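Local coordinates for conserved hypothetical protein (Pseudomonas aeruginosa PAO1, PDB 1TE5) that is a predicted class-II glutamine amidotransferase of the Ntn-hydrolase type, probably taking ammonia from glutamine for transfer to an acceptor not yet identified, at residues 36-41 and 72-77; 46-51 and 93-98. One frame throughout, in Å; residues are numbered along the deposited sequence.

Interaction 1: 36-41 and 72-77; sequences WGIAFY and ETVIGH
With CG of Y41 lying beside its backbone N (chi1 -61°) and CG2 of T73 opposite the T73 nitrogen, the phenol ring passes slantwise across the threonine, CD1 and CE1 leading. The two residues sit at one end of an antiparallel strand pair inside the seven-stranded sheet, one of the two facing sheets of the Ntn-hydrolase fold. T73 O does double work: it accepts a bond from Y41 N at 3.1 Å and lies in the ring plane at the edge, 3.4 Å from Y41 CD1. A39 and I75 form a hydrogen-bonded pair, A39 N to I75 O at 2.8 Å and nearly straight, and I75 N to A39 O at 2.9 Å. Their side chains look to T104 on strand 101-108 of the facing sheet, where Y41 OH also bonds to T104 OG1 and Y102 O.

On the other face, F40 has CG wedged between its backbone N and carbonyl carbon (chi1 60°). This sends the ring off strand 73-77, and CB alone meets V74 CG2 at 3.7 Å. I38 on this face packs on V64 of helix 59-66. Opposite I38 comes G76, its CA 2.9 Å from G37 O, which takes a bond from H77 N at 2.8 Å (152°). At the Y41 and E72 end a water bridges the strands, donating to Y41 O and accepting from E72 N, each at 2.8 Å.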
ATOM      1  N   TRP A  36      -4.456  -5.214 -12.738  1.00 26.60           N
ATOM      2  CA  TRP A  36      -4.258  -3.769 -12.798  1.00 26.18           C
ATOM      3  C   TRP A  36      -3.665  -3.212 -11.508  1.00 26.36           C
ATOM      4  O   TRP A  36      -3.651  -3.882 -10.480  1.00 25.10           O
ATOM      5  CB  TRP A  36      -5.598  -3.079 -13.080  1.00 29.75           C
ATOM      6  CG  TRP A  36      -6.631  -3.404 -12.053  1.00 28.23           C
ATOM      7  CD1 TRP A  36      -7.378  -4.546 -11.975  1.00 27.53           C
ATOM      8  CD2 TRP A  36      -6.974  -2.621 -10.903  1.00 27.78           C
ATOM      9  NE1 TRP A  36      -8.158  -4.527 -10.844  1.00 29.27           N
ATOM     10  CE2 TRP A  36      -7.931  -3.358 -10.167  1.00 27.56           C
ATOM     11  CE3 TRP A  36      -6.564  -1.371 -10.422  1.00 24.99           C
ATOM     12  CZ2 TRP A  36      -8.477  -2.891  -8.975  1.00 29.46           C
ATOM     13  CZ3 TRP A  36      -7.107  -0.910  -9.239  1.00 19.94           C
ATOM     14  CH2 TRP A  36      -8.056  -1.669  -8.528  1.00 24.91           C
ATOM     15  N   GLY A  37      -3.259  -1.952 -11.545  1.00 26.44           N
ATOM     16  CA  GLY A  37      -2.689  -1.330 -10.370  1.00 28.30           C
ATOM     17  C   GLY A  37      -2.660   0.170 -10.527  1.00 27.50           C
ATOM     18  O   GLY A  37      -2.333   0.691 -11.594  1.00 31.11           O
ATOM     19  N   ILE A  38      -3.033   0.874  -9.466  1.00 27.28           N
ATOM     20  CA  ILE A  38      -3.056   2.327  -9.478  1.00 23.89           C
ATOM     21  C   ILE A  38      -2.552   2.855  -8.146  1.00 20.20           C
ATOM     22  O   ILE A  38      -3.158   2.613  -7.101  1.00 18.28           O
ATOM     23  CB  ILE A  38      -4.486   2.860  -9.705  1.00 29.09           C
ATOM     24  CG1 ILE A  38      -5.022   2.367 -11.050  1.00 28.94           C
ATOM     25  CG2 ILE A  38      -4.495   4.380  -9.654  1.00 27.25           C
ATOM     26  CD1 ILE A  38      -6.507   2.546 -11.218  1.00 34.97           C
ATOM     27  N   ALA A  39      -1.415   3.540  -8.189  1.00 20.13           N
ATOM     28  CA  ALA A  39      -0.823   4.134  -7.005  1.00 18.39           C
ATOM     29  C   ALA A  39      -0.822   5.631  -7.221  1.00 20.72           C
ATOM     30  O   ALA A  39      -0.676   6.096  -8.342  1.00 20.22           O
ATOM     31  CB  ALA A  39       0.585   3.627  -6.811  1.00 18.81           C
ATOM     32  N   PHE A  40      -1.093   6.382  -6.165  1.00 18.48           N
ATOM     33  CA  PHE A  40      -1.085   7.832  -6.251  1.00 20.28           C
ATOM     34  C   PHE A  40      -0.701   8.439  -4.910  1.00 16.71           C
ATOM     35  O   PHE A  40      -0.750   7.764  -3.883  1.00 20.80           O
ATOM     36  CB  PHE A  40      -2.421   8.381  -6.775  1.00 24.96           C
ATOM     37  CG  PHE A  40      -3.604   8.039  -5.926  1.00 24.78           C
ATOM     38  CD1 PHE A  40      -4.080   8.944  -4.974  1.00 27.88           C
ATOM     39  CD2 PHE A  40      -4.271   6.829  -6.102  1.00 28.11           C
ATOM     40  CE1 PHE A  40      -5.213   8.651  -4.201  1.00 28.67           C
ATOM     41  CE2 PHE A  40      -5.400   6.519  -5.341  1.00 32.65           C
ATOM     42  CZ  PHE A  40      -5.874   7.435  -4.387  1.00 31.55           C
ATOM     43  N   TYR A  41      -0.295   9.703  -4.922  1.00 21.05           N
ATOM     44  CA  TYR A  41       0.141  10.360  -3.703  1.00 18.92           C
ATOM     45  C   TYR A  41      -0.784  11.395  -3.104  1.00 19.54           C
ATOM     46  O   TYR A  41      -1.495  12.094  -3.805  1.00 24.20           O
ATOM     47  CB  TYR A  41       1.514  10.977  -3.928  1.00 19.83           C
ATOM     48  CG  TYR A  41       2.557   9.958  -4.286  1.00 21.42           C
ATOM     49  CD1 TYR A  41       2.621   9.422  -5.571  1.00 19.56           C
ATOM     50  CD2 TYR A  41       3.479   9.525  -3.342  1.00 23.67           C
ATOM     51  CE1 TYR A  41       3.577   8.477  -5.908  1.00 22.57           C
ATOM     52  CE2 TYR A  41       4.439   8.582  -3.665  1.00 24.87           C
ATOM     53  CZ  TYR A  41       4.485   8.063  -4.946  1.00 26.87           C
ATOM     54  OH  TYR A  41       5.438   7.130  -5.256  1.00 30.72           O
ATOM     55  N   GLU A  72      -1.197  14.732  -7.346  1.00 20.02           N
ATOM     56  CA  GLU A  72      -0.272  15.348  -8.292  1.00 20.92           C
ATOM     57  C   GLU A  72       0.551  14.295  -9.006  1.00 16.64           C
ATOM     58  O   GLU A  72       1.106  14.565 -10.065  1.00 22.41           O
ATOM     59  CB  GLU A  72       0.673  16.309  -7.575  1.00 20.78           C
ATOM     60  CG  GLU A  72      -0.026  17.442  -6.852  1.00 28.11           C
ATOM     61  CD  GLU A  72       0.941  18.488  -6.317  1.00 30.44           C
ATOM     62  OE1 GLU A  72       0.672  19.686  -6.504  1.00 28.79           O
ATOM     63  OE2 GLU A  72       1.965  18.122  -5.711  1.00 33.98           O
ATOM     64  N   THR A  73       0.611  13.092  -8.439  1.00 20.79           N
ATOM     65  CA  THR A  73       1.395  12.001  -9.015  1.00 20.90           C
ATOM     66  C   THR A  73       0.643  10.669  -9.003  1.00 20.78           C
ATOM     67  O   THR A  73       0.294  10.136  -7.944  1.00 21.40           O
ATOM     68  CB  THR A  73       2.739  11.815  -8.262  1.00 22.09           C
ATOM     69  OG1 THR A  73       3.387  13.086  -8.124  1.00 28.80           O
ATOM     70  CG2 THR A  73       3.657  10.862  -9.018  1.00 24.98           C
ATOM     71  N   VAL A  74       0.446  10.116 -10.193  1.00 19.47           N
ATOM     72  CA  VAL A  74      -0.256   8.855 -10.353  1.00 20.03           C
ATOM     73  C   VAL A  74       0.534   7.922 -11.250  1.00 21.45           C
ATOM     74  O   VAL A  74       1.003   8.330 -12.301  1.00 23.05           O
ATOM     75  CB  VAL A  74      -1.634   9.084 -11.001  1.00 22.03           C
ATOM     76  CG1 VAL A  74      -2.327   7.745 -11.269  1.00 21.82           C
ATOM     77  CG2 VAL A  74      -2.487   9.976 -10.118  1.00 21.29           C
ATOM     78  N   ILE A  75       0.737   6.696 -10.789  1.00 20.89           N
ATOM     79  CA  ILE A  75       1.437   5.678 -11.560  1.00 24.15           C
ATOM     80  C   ILE A  75       0.547   4.441 -11.542  1.00 24.81           C
ATOM     81  O   ILE A  75       0.117   3.994 -10.479  1.00 24.05           O
ATOM     82  CB  ILE A  75       2.832   5.305 -10.969  1.00 23.34           C
ATOM     83  CG1 ILE A  75       3.866   6.378 -11.296  1.00 25.98           C
ATOM     84  CG2 ILE A  75       3.319   3.981 -11.544  1.00 27.77           C
ATOM     85  CD1 ILE A  75       5.276   5.967 -10.959  1.00 28.55           C
ATOM     86  N   GLY A  76       0.298   3.877 -12.716  1.00 25.18           N
ATOM     87  CA  GLY A  76      -0.539   2.698 -12.794  1.00 24.71           C
ATOM     88  C   GLY A  76      -0.166   1.793 -13.948  1.00 26.07           C
ATOM     89  O   GLY A  76       0.567   2.195 -14.866  1.00 26.30           O
ATOM     90  N   HIS A  77      -0.637   0.553 -13.878  1.00 24.42           N
ATOM     91  CA  HIS A  77      -0.379  -0.434 -14.918  1.00 27.05           C
ATOM     92  C   HIS A  77      -1.641  -1.271 -15.079  1.00 24.53           C
ATOM     93  O   HIS A  77      -2.014  -2.035 -14.192  1.00 25.33           O
ATOM     94  CB  HIS A  77       0.756  -1.362 -14.524  1.00 25.83           C
ATOM     95  CG  HIS A  77       1.333  -2.207 -15.622  1.00 29.89           C
ATOM     96  ND1 HIS A  77       0.650  -2.466 -16.792  1.00 31.70           N
ATOM     97  CD2 HIS A  77       2.520  -2.850 -15.729  1.00 28.52           C
ATOM     98  CE1 HIS A  77       1.393  -3.233 -17.571  1.00 32.25           C
ATOM     99  NE2 HIS A  77       2.531  -3.480 -16.951  1.00 29.61           N
TER
HETATM  100  O   HOH W   1      -0.022  14.305  -4.786  1.00 31.57           O

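Interaction 2: 46-51 and 93-98; sequences VRLFQD and PFIREL
The carbonyl oxygen of I95, whose side chain reaches V46 and L48 across the contact, takes a bond from R96 NE at 3.2 Å. The N-H points at it reasonably well (154°), but the nitrogen stands above the carbonyl plane and not on a lone pair. The bond holds the arginine back along its own strand, and its NH1 goes on to a salt bridge with E130 of helix 128-143.

Between the segments the contact itself is apolar, and its centre is the end of I95. CD1 of I95 meets V46 tip to tip, 3.9 Å from CG2 and 4.0 Å from CG1, and also touches L48 CD2 at 3.8 Å, so one methyl is held by three others. L48 has CG extended opposite its backbone N (chi1 179°), which carries the two methyls out between I95 and P93. CD2 goes to the isoleucine, while CD1 slides past the proline ring, 3.7 Å from P93 CG. That ring follows a cis peptide bond, just before strand 94-98 begins. Q50 brings its amide end up beside P93, so V46, L48 and Q50, alternate residues of one strand, all serve this side.

R47 and F49 point the other way, into the dimer interface: R47 bonds to the backbone oxygens of Q50 and D51 of the second subunit, the D51 carboxylate forms a salt bridge with R47 of that subunit, and F49 packs on its F49. No backbone bonds join 46-51 to 93-98. Within this chain they lie on the outermost strands of the two facing sheets of the Ntn sandwich, 45-51 beside 35-42 and 94-98 beside 101-108, with helix 128-143 covering F94, R96 and L98 on the far side.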
ATOM      1  N   VAL A  46       1.300   7.477   0.107  1.00 23.97           N
ATOM      2  CA  VAL A  46       0.889   6.855  -1.150  1.00 25.94           C
ATOM      3  C   VAL A  46      -0.244   5.852  -0.953  1.00 23.71           C
ATOM      4  O   VAL A  46      -0.296   5.142   0.055  1.00 28.51           O
ATOM      5  CB  VAL A  46       2.094   6.149  -1.847  1.00 26.22           C
ATOM      6  CG1 VAL A  46       2.726   5.142  -0.927  1.00 25.01           C
ATOM      7  CG2 VAL A  46       1.652   5.453  -3.111  1.00 30.67           C
ATOM      8  N   ARG A  47      -1.191   5.846  -1.884  1.00 23.02           N
ATOM      9  CA  ARG A  47      -2.307   4.904  -1.839  1.00 20.84           C
ATOM     10  C   ARG A  47      -2.131   3.897  -2.969  1.00 21.02           C
ATOM     11  O   ARG A  47      -1.779   4.263  -4.081  1.00 24.08           O
ATOM     12  CB  ARG A  47      -3.644   5.625  -1.993  1.00 23.96           C
ATOM     13  CG  ARG A  47      -3.977   6.561  -0.855  1.00 30.39           C
ATOM     14  CD  ARG A  47      -5.405   7.023  -0.956  1.00 31.82           C
ATOM     15  NE  ARG A  47      -5.746   8.030   0.044  1.00 31.02           N
ATOM     16  CZ  ARG A  47      -6.243   7.766   1.249  1.00 29.05           C
ATOM     17  NH1 ARG A  47      -6.520   8.759   2.078  1.00 26.89           N
ATOM     18  NH2 ARG A  47      -6.460   6.509   1.625  1.00 27.28           N
ATOM     19  N   LEU A  48      -2.374   2.627  -2.682  1.00 20.15           N
ATOM     20  CA  LEU A  48      -2.219   1.588  -3.687  1.00 22.14           C
ATOM     21  C   LEU A  48      -3.427   0.656  -3.762  1.00 21.78           C
ATOM     22  O   LEU A  48      -3.853   0.080  -2.754  1.00 23.91           O
ATOM     23  CB  LEU A  48      -0.958   0.767  -3.401  1.00 22.03           C
ATOM     24  CG  LEU A  48      -0.644  -0.404  -4.340  1.00 25.65           C
ATOM     25  CD1 LEU A  48      -0.334   0.097  -5.751  1.00 24.67           C
ATOM     26  CD2 LEU A  48       0.520  -1.192  -3.777  1.00 21.11           C
ATOM     27  N   PHE A  49      -3.974   0.525  -4.965  1.00 20.46           N
ATOM     28  CA  PHE A  49      -5.111  -0.346  -5.225  1.00 22.71           C
ATOM     29  C   PHE A  49      -4.649  -1.198  -6.395  1.00 22.99           C
ATOM     30  O   PHE A  49      -4.284  -0.666  -7.446  1.00 24.78           O
ATOM     31  CB  PHE A  49      -6.339   0.460  -5.650  1.00 22.25           C
ATOM     32  CG  PHE A  49      -6.743   1.539  -4.681  1.00 23.76           C
ATOM     33  CD1 PHE A  49      -6.270   2.844  -4.829  1.00 25.30           C
ATOM     34  CD2 PHE A  49      -7.612   1.259  -3.625  1.00 23.90           C
ATOM     35  CE1 PHE A  49      -6.655   3.851  -3.944  1.00 27.12           C
ATOM     36  CE2 PHE A  49      -8.003   2.264  -2.732  1.00 25.53           C
ATOM     37  CZ  PHE A  49      -7.519   3.564  -2.898  1.00 24.93           C
ATOM     38  N   GLN A  50      -4.626  -2.512  -6.212  1.00 26.00           N
ATOM     39  CA  GLN A  50      -4.191  -3.413  -7.276  1.00 22.13           C
ATOM     40  C   GLN A  50      -4.876  -4.768  -7.174  1.00 24.86           C
ATOM     41  O   GLN A  50      -5.367  -5.151  -6.115  1.00 24.83           O
ATOM     42  CB  GLN A  50      -2.675  -3.597  -7.231  1.00 17.42           C
ATOM     43  CG  GLN A  50      -2.198  -4.447  -6.089  1.00 23.25           C
ATOM     44  CD  GLN A  50      -0.745  -4.235  -5.762  1.00 21.24           C
ATOM     45  OE1 GLN A  50       0.093  -4.133  -6.650  1.00 27.49           O
ATOM     46  NE2 GLN A  50      -0.440  -4.157  -4.470  1.00 19.99           N
ATOM     47  N   ASP A  51      -4.834  -5.530  -8.255  1.00 25.81           N
ATOM     48  CA  ASP A  51      -5.500  -6.821  -8.288  1.00 25.02           C
ATOM     49  C   ASP A  51      -4.978  -7.642  -9.449  1.00 23.44           C
ATOM     50  O   ASP A  51      -4.833  -7.135 -10.551  1.00 23.30           O
ATOM     51  CB  ASP A  51      -7.000  -6.588  -8.488  1.00 25.13           C
ATOM     52  CG  ASP A  51      -7.860  -7.664  -7.851  1.00 26.20           C
ATOM     53  OD1 ASP A  51      -8.944  -7.938  -8.403  1.00 29.39           O
ATOM     54  OD2 ASP A  51      -7.487  -8.209  -6.788  1.00 32.79           O
ATOM     55  N   PRO A  93       1.556  -1.606  -9.608  1.00 23.97           N
ATOM     56  CA  PRO A  93       2.949  -1.174  -9.436  1.00 25.17           C
ATOM     57  C   PRO A  93       3.540  -1.640  -8.089  1.00 23.55           C
ATOM     58  O   PRO A  93       2.822  -2.190  -7.263  1.00 24.94           O
ATOM     59  CB  PRO A  93       2.841   0.347  -9.524  1.00 26.15           C
ATOM     60  CG  PRO A  93       1.496   0.622  -8.959  1.00 28.52           C
ATOM     61  CD  PRO A  93       0.641  -0.448  -9.569  1.00 25.48           C
ATOM     62  N   PHE A  94       4.843  -1.421  -7.894  1.00 21.94           N
ATOM     63  CA  PHE A  94       5.524  -1.822  -6.664  1.00 23.72           C
ATOM     64  C   PHE A  94       6.002  -0.599  -5.874  1.00 20.89           C
ATOM     65  O   PHE A  94       6.389   0.416  -6.457  1.00 25.94           O
ATOM     66  CB  PHE A  94       6.703  -2.748  -6.982  1.00 24.01           C
ATOM     67  CG  PHE A  94       6.311  -3.980  -7.742  1.00 22.68           C
ATOM     68  CD1 PHE A  94       6.567  -4.085  -9.104  1.00 24.70           C
ATOM     69  CD2 PHE A  94       5.670  -5.035  -7.099  1.00 19.40           C
ATOM     70  CE1 PHE A  94       6.187  -5.231  -9.808  1.00 26.09           C
ATOM     71  CE2 PHE A  94       5.287  -6.180  -7.792  1.00 25.47           C
ATOM     72  CZ  PHE A  94       5.546  -6.278  -9.145  1.00 28.10           C
ATOM     73  N   ILE A  95       5.964  -0.705  -4.547  1.00 21.84           N
ATOM     74  CA  ILE A  95       6.378   0.388  -3.668  1.00 21.73           C
ATOM     75  C   ILE A  95       7.504  -0.031  -2.725  1.00 21.63           C
ATOM     76  O   ILE A  95       7.560  -1.175  -2.271  1.00 21.89           O
ATOM     77  CB  ILE A  95       5.195   0.896  -2.808  1.00 23.03           C
ATOM     78  CG1 ILE A  95       3.993   1.224  -3.693  1.00 25.33           C
ATOM     79  CG2 ILE A  95       5.607   2.124  -1.990  1.00 23.73           C
ATOM     80  CD1 ILE A  95       2.814   1.731  -2.922  1.00 26.68           C
ATOM     81  N   ARG A  96       8.391   0.915  -2.427  1.00 22.21           N
ATOM     82  CA  ARG A  96       9.512   0.689  -1.519  1.00 28.31           C
ATOM     83  C   ARG A  96      10.087   2.036  -1.114  1.00 29.96           C
ATOM     84  O   ARG A  96      10.245   2.920  -1.959  1.00 29.08           O
ATOM     85  CB  ARG A  96      10.579  -0.186  -2.179  1.00 27.06           C
ATOM     86  CG  ARG A  96      11.066  -1.302  -1.273  1.00 33.96           C
ATOM     87  CD  ARG A  96      11.348  -2.600  -2.023  1.00 33.60           C
ATOM     88  NE  ARG A  96      10.089  -3.091  -2.565  1.00 39.61           N
ATOM     89  CZ  ARG A  96       9.823  -4.368  -2.817  1.00 33.86           C
ATOM     90  NH1 ARG A  96       8.650  -4.700  -3.321  1.00 38.12           N
ATOM     91  NH2 ARG A  96      10.718  -5.316  -2.563  1.00 35.35           N
ATOM     92  N   GLU A  97      10.337   2.229   0.180  1.00 28.51           N
ATOM     93  CA  GLU A  97      10.889   3.505   0.628  1.00 30.21           C
ATOM     94  C   GLU A  97      12.404   3.555   0.559  1.00 27.46           C
ATOM     95  O   GLU A  97      13.089   2.579   0.866  1.00 25.55           O
ATOM     96  CB  GLU A  97      10.400   3.886   2.035  1.00 33.08           C
ATOM     97  CG  GLU A  97      11.139   3.241   3.199  1.00 34.64           C
ATOM     98  CD  GLU A  97      12.286   4.083   3.770  1.00 23.53           C
ATOM     99  OE1 GLU A  97      12.509   5.243   3.358  1.00 30.66           O
ATOM    100  OE2 GLU A  97      12.970   3.556   4.657  1.00 25.34           O
ATOM    101  N   LEU A  98      12.894   4.701   0.111  1.00 24.91           N
ATOM    102  CA  LEU A  98      14.310   4.992  -0.013  1.00 25.80           C
ATOM    103  C   LEU A  98      14.417   6.479   0.335  1.00 23.59           C
ATOM    104  O   LEU A  98      13.673   7.312  -0.188  1.00 22.11           O
ATOM    105  CB  LEU A  98      14.809   4.725  -1.442  1.00 27.36           C
ATOM    106  CG  LEU A  98      16.327   4.611  -1.647  1.00 29.01           C
ATOM    107  CD1 LEU A  98      16.628   3.956  -2.970  1.00 28.59           C
ATOM    108  CD2 LEU A  98      16.993   5.966  -1.566  1.00 30.50           C
TER

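Overall arrangement
From the N terminus, strand 4-9 comes first and lies beside 73-80; after strand 12-19, in another sheet, the chain enters 36-41 and turns tightly into 46-51, its neighbour in the same sheet, so F40 O to R47 N and I38 N to F49 O are the bonds that carry interaction 1 over to interaction 2. Helix 59-66 follows, and at 72-77 the chain comes back against 36-41, where interaction 1 closes a loop of 30 residues. Interaction 2 closes later, at 93-98, over 41 residues. The two loops cross, since their segments alternate. Interaction 1 works within a sheet, while interaction 2 joins it to the facing one.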